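Local structure of lipolytic enzyme, G-D-S-L family (Bacteroides thetaiotaomicron, 7BR2) at residues 12-17 against 174-179; 22-27 against 52-57; 81-86 against 130-135. The protein metabolises the drug diltiazem in the gut bacterium, as a serine esterase of the SGNH/GDSL hydrolase family. All coordinates share one frame; numbering follows the deposited sequence.

Contact 1: 12-17 against 174-179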
loop_
_atom_site.group_PDB
_atom_site.type_symbol
_atom_site.label_atom_id
_atom_site.label_comp_id
_atom_site.label_asym_id
_atom_site.label_seq_id
_atom_site.Cartn_x
_atom_site.Cartn_y
_atom_site.Cartn_z
ATOM N N THR A 12 2.845 15.606 -4.851
ATOM C CA THR A 12 2.196 15.802 -6.135
ATOM C C THR A 12 0.753 15.309 -6.123
ATOM O O THR A 12 0.045 15.465 -7.127
ATOM C CB THR A 12 2.977 15.086 -7.247
ATOM O OG1 THR A 12 2.976 13.673 -6.999
ATOM C CG2 THR A 12 4.424 15.583 -7.290
ATOM N N VAL A 13 0.299 14.725 -5.013
ATOM C CA VAL A 13 -1.035 14.142 -4.883
ATOM C C VAL A 13 -1.626 14.604 -3.559
ATOM O O VAL A 13 -0.997 14.449 -2.508
ATOM C CB VAL A 13 -0.987 12.601 -4.962
ATOM C CG1 VAL A 13 -2.368 11.989 -4.684
ATOM C CG2 VAL A 13 -0.481 12.160 -6.322
ATOM N N LYS A 14 -2.822 15.185 -3.598
ATOM C CA LYS A 14 -3.407 15.649 -2.348
ATOM C C LYS A 14 -3.718 14.465 -1.439
ATOM O O LYS A 14 -4.110 13.399 -1.924
ATOM C CB LYS A 14 -4.691 16.445 -2.568
ATOM C CG LYS A 14 -4.506 17.933 -2.727
ATOM C CD LYS A 14 -5.854 18.570 -3.025
ATOM C CE LYS A 14 -6.350 18.293 -4.434
ATOM N NZ LYS A 14 -7.635 19.009 -4.698
ATOM N N PRO A 15 -3.537 14.613 -0.127
ATOM C CA PRO A 15 -3.882 13.525 0.793
ATOM C C PRO A 15 -5.375 13.231 0.768
ATOM O O PRO A 15 -6.197 14.067 0.394
ATOM C CB PRO A 15 -3.463 14.066 2.167
ATOM C CG PRO A 15 -3.297 15.555 1.978
ATOM C CD PRO A 15 -2.898 15.751 0.564
ATOM N N PHE A 16 -5.727 12.012 1.169
ATOM C CA PHE A 16 -7.136 11.691 1.358
ATOM C C PHE A 16 -7.650 12.377 2.627
ATOM O O PHE A 16 -6.899 12.606 3.583
ATOM C CB PHE A 16 -7.325 10.166 1.450
ATOM C CG PHE A 16 -6.732 9.394 0.282
ATOM C CD1 PHE A 16 -6.875 9.850 -1.013
ATOM C CD2 PHE A 16 -6.026 8.211 0.494
ATOM C CE1 PHE A 16 -6.333 9.140 -2.088
ATOM C CE2 PHE A 16 -5.479 7.492 -0.581
ATOM C CZ PHE A 16 -5.632 7.964 -1.872
ATOM N N LYS A 17 -8.940 12.714 2.637
ATOM C CA LYS A 17 -9.571 13.369 3.787
ATOM C C LYS A 17 -10.810 12.573 4.206
ATOM O O LYS A 17 -11.198 11.609 3.544
ATOM C CB LYS A 17 -9.938 14.831 3.492
ATOM C CG LYS A 17 -11.088 14.996 2.512
ATOM C CD LYS A 17 -11.395 16.483 2.247
ATOM C CE LYS A 17 -12.531 16.682 1.220
ATOM N NZ LYS A 17 -13.873 16.206 1.701
ATOM N N GLY A 174 -5.715 18.539 -15.938
ATOM C CA GLY A 174 -5.825 19.035 -14.583
ATOM C C GLY A 174 -5.866 17.937 -13.550
ATOM O O GLY A 174 -6.460 18.117 -12.481
ATOM N N TRP A 175 -5.245 16.801 -13.842
ATOM C CA TRP A 175 -5.169 15.670 -12.935
ATOM C C TRP A 175 -3.804 15.639 -12.262
ATOM O O TRP A 175 -2.821 16.153 -12.793
ATOM C CB TRP A 175 -5.400 14.370 -13.696
ATOM C CG TRP A 175 -6.699 14.334 -14.393
ATOM C CD1 TRP A 175 -7.809 15.055 -14.073
ATOM C CD2 TRP A 175 -7.060 13.498 -15.497
ATOM N NE1 TRP A 175 -8.833 14.743 -14.927
ATOM C CE2 TRP A 175 -8.404 13.784 -15.808
ATOM C CE3 TRP A 175 -6.379 12.540 -16.252
ATOM C CZ2 TRP A 175 -9.083 13.147 -16.853
ATOM C CZ3 TRP A 175 -7.053 11.907 -17.292
ATOM C CH2 TRP A 175 -8.391 12.212 -17.579
ATOM N N GLU A 176 -3.748 14.996 -11.096
ATOM C CA GLU A 176 -2.482 14.815 -10.406
ATOM C C GLU A 176 -1.730 13.622 -10.990
ATOM O O GLU A 176 -2.308 12.754 -11.645
ATOM C CB GLU A 176 -2.704 14.636 -8.899
ATOM C CG GLU A 176 -3.568 15.749 -8.292
ATOM C CD GLU A 176 -4.033 15.463 -6.870
ATOM O OE1 GLU A 176 -3.794 16.319 -5.993
ATOM O OE2 GLU A 176 -4.657 14.405 -6.635
ATOM N N PHE A 177 -0.417 13.593 -10.759
ATOM C CA PHE A 177 0.420 12.536 -11.305
ATOM C C PHE A 177 1.474 12.150 -10.278
ATOM O O PHE A 177 2.082 13.017 -9.643
ATOM C CB PHE A 177 1.111 12.973 -12.613
ATOM C CG PHE A 177 2.103 11.962 -13.144
ATOM C CD1 PHE A 177 3.433 11.952 -12.714
ATOM C CD2 PHE A 177 1.703 11.003 -14.074
ATOM C CE1 PHE A 177 4.339 11.006 -13.191
ATOM C CE2 PHE A 177 2.607 10.054 -14.566
ATOM C CZ PHE A 177 3.928 10.060 -14.122
ATOM N N THR A 178 1.709 10.844 -10.151
ATOM C CA THR A 178 2.841 10.317 -9.407
ATOM C C THR A 178 3.334 9.070 -10.127
ATOM O O THR A 178 2.595 8.439 -10.884
ATOM C CB THR A 178 2.474 10.001 -7.960
ATOM O OG1 THR A 178 3.652 9.605 -7.255
ATOM C CG2 THR A 178 1.455 8.875 -7.903
ATOM N N ASP A 179 4.597 8.719 -9.904
ATOM C CA ASP A 179 5.233 7.646 -10.656
ATOM C C ASP A 179 5.936 6.692 -9.709
ATOM O O ASP A 179 6.672 7.130 -8.817
ATOM C CB ASP A 179 6.222 8.206 -11.681
ATOM C CG ASP A 179 6.878 7.118 -12.515
ATOM O OD1 ASP A 179 6.239 6.058 -12.743
ATOM O OD2 ASP A 179 8.038 7.321 -12.938
HETATM O O HOH W 1 5.174 12.139 -6.984
HETATM O O HOH W 2 0.443 16.513 -9.899
#
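Thr12 and Val13 pass over Phe177 and Glu176, the CA atoms of Val13 and Glu176 lying 5.7 Å apart, and no backbone-to-backbone hydrogen bond joins the two segments, so side chains and water do the linking. Residues 12-17 are irregular; 176-179 is a strand that turns Glu176 and Thr178 toward them and Phe177 away, against helix 155-173. Thr12 makes the first link: with chi1 at 63° its OG1 sits between backbone N and carbonyl carbon and donates to Phe177 O over 2.9 Å, reaching the oxygen from somewhat off the carbonyl plane. The same OG1 accepts a hydrogen from a water 2.7 Å away, which also bonds Thr178 OG1. A second water bridges the backbones, giving a hydrogen to Thr12 O and accepting one from Phe177 N. Next along, Val13 spreads its methyls: CG2 rests 4.0 Å from Thr178 CB, the two side chains crossing at about a right angle, while CG1 lies 3.9 Å from Glu176 OE2. The Glu176 chain, extended beyond CG, brings OE1 to Lys14 N at 2.8 Å, the bond moderately straight (152° at the hydrogen) and approaching from above the carboxylate plane; OE2 forms a salt bridge with Arg131. With both oxygens engaged the carboxylate is probably restrained from turning, though the modelled OE2 to Arg131 distance is doubtfully short. Lys14 bends at chi3, bringing CE to 3.6 Å from Glu176 OE1, but its NZ stops short of charge contact at 4.9 Å and would add at most a longer-range attraction. Helix 210-223 covers this side, Phe220 against Val13 and Ala223 against Thr12 and Thr178. The arrangement is that of an N-terminal arm crossing the outermost strand 176-179 before entering the parallel sheet of the alpha/beta SGNH-hydrolase fold.

Contact 2: 22-27 against 52-57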
loop_
_atom_site.group_PDB
_atom_site.type_symbol
_atom_site.label_atom_id
_atom_site.label_comp_id
_atom_site.label_asym_id
_atom_site.label_seq_id
_atom_site.Cartn_x
_atom_site.Cartn_y
_atom_site.Cartn_z
ATOM N N ALA A 22 -11.241 5.995 -2.065
ATOM C CA ALA A 22 -10.084 5.958 -2.953
ATOM C C ALA A 22 -10.010 4.593 -3.623
ATOM O O ALA A 22 -9.720 3.591 -2.963
ATOM C CB ALA A 22 -8.808 6.250 -2.168
ATOM N N VAL A 23 -10.248 4.548 -4.937
ATOM C CA VAL A 23 -10.218 3.305 -5.702
ATOM C C VAL A 23 -8.919 3.253 -6.489
ATOM O O VAL A 23 -8.597 4.195 -7.226
ATOM C CB VAL A 23 -11.424 3.194 -6.645
ATOM C CG1 VAL A 23 -11.349 1.891 -7.438
ATOM C CG2 VAL A 23 -12.748 3.297 -5.869
ATOM N N PHE A 24 -8.180 2.140 -6.348
ATOM C CA PHE A 24 -6.916 1.917 -7.058
ATOM C C PHE A 24 -7.162 0.960 -8.217
ATOM O O PHE A 24 -7.207 -0.257 -8.026
ATOM C CB PHE A 24 -5.860 1.353 -6.114
ATOM C CG PHE A 24 -5.329 2.351 -5.136
ATOM C CD1 PHE A 24 -5.977 2.572 -3.931
ATOM C CD2 PHE A 24 -4.176 3.070 -5.418
ATOM C CE1 PHE A 24 -5.488 3.506 -3.010
ATOM C CE2 PHE A 24 -3.676 3.989 -4.515
ATOM C CZ PHE A 24 -4.338 4.214 -3.305
ATOM N N LEU A 25 -7.294 1.509 -9.420
ATOM C CA LEU A 25 -7.556 0.698 -10.598
ATOM C C LEU A 25 -6.245 0.163 -11.176
ATOM O O LEU A 25 -5.305 0.934 -11.428
ATOM C CB LEU A 25 -8.309 1.534 -11.636
ATOM C CG LEU A 25 -8.341 1.054 -13.088
ATOM C CD1 LEU A 25 -8.984 -0.311 -13.193
ATOM C CD2 LEU A 25 -9.111 2.060 -13.908
ATOM N N GLY A 26 -6.171 -1.148 -11.398
ATOM C CA GLY A 26 -4.899 -1.660 -11.879
ATOM C C GLY A 26 -4.982 -3.075 -12.404
ATOM O O GLY A 26 -6.066 -3.603 -12.668
ATOM N N ASN A 27 -3.802 -3.685 -12.563
ATOM C CA ASN A 27 -3.734 -5.058 -13.049
ATOM C C ASN A 27 -3.385 -6.025 -11.925
ATOM O O ASN A 27 -3.839 -5.841 -10.784
ATOM C CB ASN A 27 -2.730 -5.185 -14.207
ATOM C CG ASN A 27 -1.340 -4.647 -13.869
ATOM O OD1 ASN A 27 -0.945 -4.579 -12.695
ATOM N ND2 ASN A 27 -0.584 -4.288 -14.910
ATOM N N ILE A 52 -11.561 6.757 6.187
ATOM C CA ILE A 52 -11.624 6.727 4.742
ATOM C C ILE A 52 -11.910 5.287 4.326
ATOM O O ILE A 52 -11.926 4.374 5.155
ATOM C CB ILE A 52 -10.314 7.221 4.092
ATOM C CG1 ILE A 52 -9.183 6.228 4.393
ATOM C CG2 ILE A 52 -9.944 8.597 4.637
ATOM C CD1 ILE A 52 -8.008 6.367 3.484
ATOM N N ARG A 53 -12.051 5.083 3.017
ATOM C CA ARG A 53 -12.244 3.756 2.445
ATOM C C ARG A 53 -11.381 3.638 1.203
ATOM O O ARG A 53 -11.430 4.504 0.331
ATOM C CB ARG A 53 -13.710 3.483 2.092
ATOM C CG ARG A 53 -14.486 2.902 3.245
ATOM C CD ARG A 53 -15.990 2.873 2.987
ATOM N NE ARG A 53 -16.682 2.489 4.212
ATOM C CZ ARG A 53 -16.837 1.230 4.606
ATOM N NH1 ARG A 53 -16.357 0.230 3.866
ATOM N NH2 ARG A 53 -17.458 0.974 5.743
ATOM N N VAL A 54 -10.557 2.595 1.170
ATOM C CA VAL A 54 -9.737 2.242 0.021
ATOM C C VAL A 54 -10.322 0.995 -0.640
ATOM O O VAL A 54 -10.815 0.091 0.043
ATOM C CB VAL A 54 -8.280 2.029 0.466
ATOM C CG1 VAL A 54 -7.404 1.567 -0.689
ATOM C CG2 VAL A 54 -7.761 3.333 1.055
ATOM N N PHE A 55 -10.275 0.956 -1.972
ATOM C CA PHE A 55 -10.804 -0.150 -2.763
ATOM C C PHE A 55 -9.719 -0.677 -3.680
ATOM O O PHE A 55 -9.064 0.094 -4.395
ATOM C CB PHE A 55 -12.019 0.282 -3.600
ATOM C CG PHE A 55 -13.195 0.725 -2.777
ATOM C CD1 PHE A 55 -13.262 2.029 -2.280
ATOM C CD2 PHE A 55 -14.232 -0.151 -2.489
ATOM C CE1 PHE A 55 -14.343 2.446 -1.511
ATOM C CE2 PHE A 55 -15.321 0.261 -1.727
ATOM C CZ PHE A 55 -15.374 1.564 -1.237
ATOM N N ASN A 56 -9.521 -1.982 -3.639
ATOM C CA ASN A 56 -8.760 -2.691 -4.657
ATOM C C ASN A 56 -9.584 -2.774 -5.948
ATOM O O ASN A 56 -10.656 -3.385 -5.965
ATOM C CB ASN A 56 -8.431 -4.080 -4.116
ATOM C CG ASN A 56 -7.590 -4.916 -5.064
ATOM O OD1 ASN A 56 -7.431 -4.590 -6.244
ATOM N ND2 ASN A 56 -7.077 -6.036 -4.548
ATOM N N GLY A 57 -9.108 -2.160 -7.034
ATOM C CA GLY A 57 -9.778 -2.297 -8.317
ATOM C C GLY A 57 -8.840 -2.890 -9.347
ATOM O O GLY A 57 -8.784 -2.456 -10.500
#
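Ala22 to Gly26 pair in parallel with Arg53 to Gly57, joining the edge strand 53-58 to its neighbour 21-26 in the buried five-stranded sheet. The axes approach to 4.6 Å at 18°, and five backbone bonds stitch them, from Ala22 N to Arg53 O (2.8 Å) through Phe24 N to Phe55 O (3.0 Å, 175°) to Gly26 N on Gly57 O. On one face Val23 CG2 lies 3.8 Å from Phe55 CD1. On the other, Phe24 turns its ring edge to Val54 CG1, 3.6 Å from CE1; chi1 of -73° sets the ring beside the backbone N, and Phe220 meets it edge-to-face. This is a beta-alpha-beta unit of the SGNH fold, helices 28-32 and 35-46 making the crossover. Strand 21-26 runs out through Asn27, whose OD1 caps Ile29 N, to the helix beginning at Ser28, consistent with the family's serine nucleophile. At the same end Gly57 packs tightly: a CB there would come within 3.3 Å of both Phe24 O and Val23 CG1. Leu25 CD1 reaches to 3.4 Å from Gly57 O, an oxygen that also takes a hydrogen bond from Arg70.

Contact 3: 81-86 against 130-135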
loop_
_atom_site.group_PDB
_atom_site.type_symbol
_atom_site.label_atom_id
_atom_site.label_comp_id
_atom_site.label_asym_id
_atom_site.label_seq_id
_atom_site.Cartn_x
_atom_site.Cartn_y
_atom_site.Cartn_z
ATOM N N THR A 81 -14.385 8.910 -4.891
ATOM C CA THR A 81 -14.077 10.330 -4.781
ATOM C C THR A 81 -12.671 10.629 -5.283
ATOM O O THR A 81 -12.412 11.732 -5.783
ATOM C CB THR A 81 -14.233 10.817 -3.327
ATOM O OG1 THR A 81 -13.287 10.156 -2.477
ATOM C CG2 THR A 81 -15.649 10.589 -2.794
ATOM N N VAL A 82 -11.774 9.654 -5.179
ATOM C CA VAL A 82 -10.422 9.724 -5.720
ATOM C C VAL A 82 -10.139 8.412 -6.440
ATOM O O VAL A 82 -10.260 7.340 -5.841
ATOM C CB VAL A 82 -9.368 9.970 -4.619
ATOM C CG1 VAL A 82 -8.026 10.282 -5.246
ATOM C CG2 VAL A 82 -9.794 11.118 -3.706
ATOM N N LEU A 83 -9.716 8.499 -7.700
ATOM C CA LEU A 83 -9.474 7.331 -8.545
ATOM C C LEU A 83 -8.019 7.347 -9.000
ATOM O O LEU A 83 -7.582 8.297 -9.655
ATOM C CB LEU A 83 -10.411 7.318 -9.759
ATOM C CG LEU A 83 -10.216 6.215 -10.816
ATOM C CD1 LEU A 83 -10.450 4.848 -10.229
ATOM C CD2 LEU A 83 -11.115 6.428 -12.017
ATOM N N MET A 84 -7.262 6.328 -8.604
ATOM C CA MET A 84 -5.901 6.135 -9.077
ATOM C C MET A 84 -5.905 5.136 -10.230
ATOM O O MET A 84 -6.601 4.121 -10.173
ATOM C CB MET A 84 -4.998 5.654 -7.940
ATOM C CG MET A 84 -4.470 6.774 -7.040
ATOM S SD MET A 84 -5.731 7.757 -6.176
ATOM C CE MET A 84 -6.527 6.523 -5.144
ATOM N N VAL A 85 -5.147 5.439 -11.286
ATOM C CA VAL A 85 -5.150 4.664 -12.525
ATOM C C VAL A 85 -3.715 4.263 -12.856
ATOM O O VAL A 85 -2.848 5.129 -13.012
ATOM C CB VAL A 85 -5.785 5.450 -13.688
ATOM C CG1 VAL A 85 -5.814 4.625 -14.964
ATOM C CG2 VAL A 85 -7.190 5.939 -13.319
ATOM N N THR A 86 -3.453 2.956 -12.914
ATOM C CA THR A 86 -2.140 2.417 -13.253
ATOM C C THR A 86 -2.296 1.236 -14.203
ATOM O O THR A 86 -3.222 0.429 -14.058
ATOM C CB THR A 86 -1.361 1.986 -12.005
ATOM O OG1 THR A 86 -0.025 1.626 -12.387
ATOM C CG2 THR A 86 -2.034 0.797 -11.303
ATOM N N THR A 130 -14.980 13.451 -9.090
ATOM C CA THR A 130 -13.957 12.438 -8.838
ATOM C C THR A 130 -12.583 13.011 -9.147
ATOM O O THR A 130 -12.323 13.440 -10.275
ATOM C CB THR A 130 -14.201 11.171 -9.669
ATOM O OG1 THR A 130 -15.481 10.606 -9.349
ATOM C CG2 THR A 130 -13.106 10.130 -9.386
ATOM N N ARG A 131 -11.720 13.038 -8.142
ATOM C CA ARG A 131 -10.329 13.394 -8.356
ATOM C C ARG A 131 -9.587 12.248 -9.046
ATOM O O ARG A 131 -9.570 11.116 -8.541
ATOM C CB ARG A 131 -9.679 13.740 -7.019
ATOM C CG ARG A 131 -8.218 14.146 -7.122
ATOM C CD ARG A 131 -7.804 15.051 -5.967
ATOM N NE ARG A 131 -7.926 14.469 -4.631
ATOM C CZ ARG A 131 -6.922 13.903 -3.963
ATOM N NH1 ARG A 131 -5.715 13.816 -4.514
ATOM N NH2 ARG A 131 -7.122 13.422 -2.739
ATOM N N ILE A 132 -8.955 12.544 -10.184
ATOM C CA ILE A 132 -8.238 11.551 -10.981
ATOM C C ILE A 132 -6.746 11.653 -10.678
ATOM O O ILE A 132 -6.173 12.749 -10.697
ATOM C CB ILE A 132 -8.512 11.740 -12.485
ATOM C CG1 ILE A 132 -10.014 11.742 -12.775
ATOM C CG2 ILE A 132 -7.869 10.631 -13.293
ATOM C CD1 ILE A 132 -10.694 10.422 -12.442
ATOM N N VAL A 133 -6.113 10.516 -10.389
ATOM C CA VAL A 133 -4.682 10.468 -10.088
ATOM C C VAL A 133 -4.017 9.433 -10.994
ATOM O O VAL A 133 -4.177 8.217 -10.787
ATOM C CB VAL A 133 -4.418 10.146 -8.612
ATOM C CG1 VAL A 133 -2.927 10.104 -8.335
ATOM C CG2 VAL A 133 -5.119 11.173 -7.709
ATOM N N MET A 134 -3.242 9.902 -11.974
ATOM C CA MET A 134 -2.437 8.987 -12.773
ATOM C C MET A 134 -1.266 8.507 -11.932
ATOM O O MET A 134 -0.545 9.322 -11.353
ATOM C CB MET A 134 -1.936 9.687 -14.037
ATOM C CG MET A 134 -3.027 10.090 -15.014
ATOM S SD MET A 134 -3.814 8.687 -15.805
ATOM C CE MET A 134 -5.529 8.916 -15.334
ATOM N N THR A 135 -1.098 7.189 -11.814
ATOM C CA THR A 135 -0.012 6.619 -11.017
ATOM C C THR A 135 0.774 5.681 -11.922
ATOM O O THR A 135 0.284 4.607 -12.287
ATOM C CB THR A 135 -0.512 5.878 -9.772
ATOM O OG1 THR A 135 -1.120 4.639 -10.163
ATOM C CG2 THR A 135 -1.521 6.690 -9.047
#
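Met84 and Val133 lie side by side at the apolar centre, where the Met84 chain, bent at chi2 (60°), lays SD 3.7 Å from Val133 CB; its CG also meets Thr135 CG2 at 3.6 Å. On the opposite face Leu83 CD2 touches Ile132 CD1 at 4.0 Å, and Met134, curled back, sets CE against Val85 CB at 3.8 Å. Phe117 and Phe124 of helix 102-125 pack over this second face. That helix is the crossover of the beta-alpha-beta unit made by parallel strands 82-85 and 131-136, whose axes lie at 21° within the central SGNH-type sheet. Five backbone bonds, among them Leu83 N to Arg131 O (2.8 Å), hold the register. At the C-terminal end Val85 O takes Thr135 N and, weakly, Thr135 OG1 at 3.4 Å. At the other end the Arg131 guanidinium lies flat over Val82, CG1 standing 4.0 Å above its centre, while NH1 pairs with Glu176 and donates to Lys14 O. A leucine in its place would probably leave the Glu176 carboxylate without its opposite charge and Lys14 O without this donor. Thr130 OG1 bonds Pro80 O.

In the fold
From the N terminus, the arm 12-17 comes first, and the chain then enters strand 21-26. Contact 2 closes the earliest and shortest loop, through two helices to strand 53-58. After helix 64-75 the chain returns to the other flank of strand 21-26 as strand 82-85, and contact 3 closes by way of helix 102-125. Contacts 2 and 3 thus follow in series, joined where Val23 and Leu25 bond to Met84. Contact 1 closes last, when helix 155-173 delivers strand 176-179, and its span encloses both others. Strand 176-179 joins contact 3 through Thr178 to Met134 and Glu176 to Arg131. Phe16 packs on Ala22 and Ile52, tying the arm to strand 21-26 and the start of edge strand 53-58.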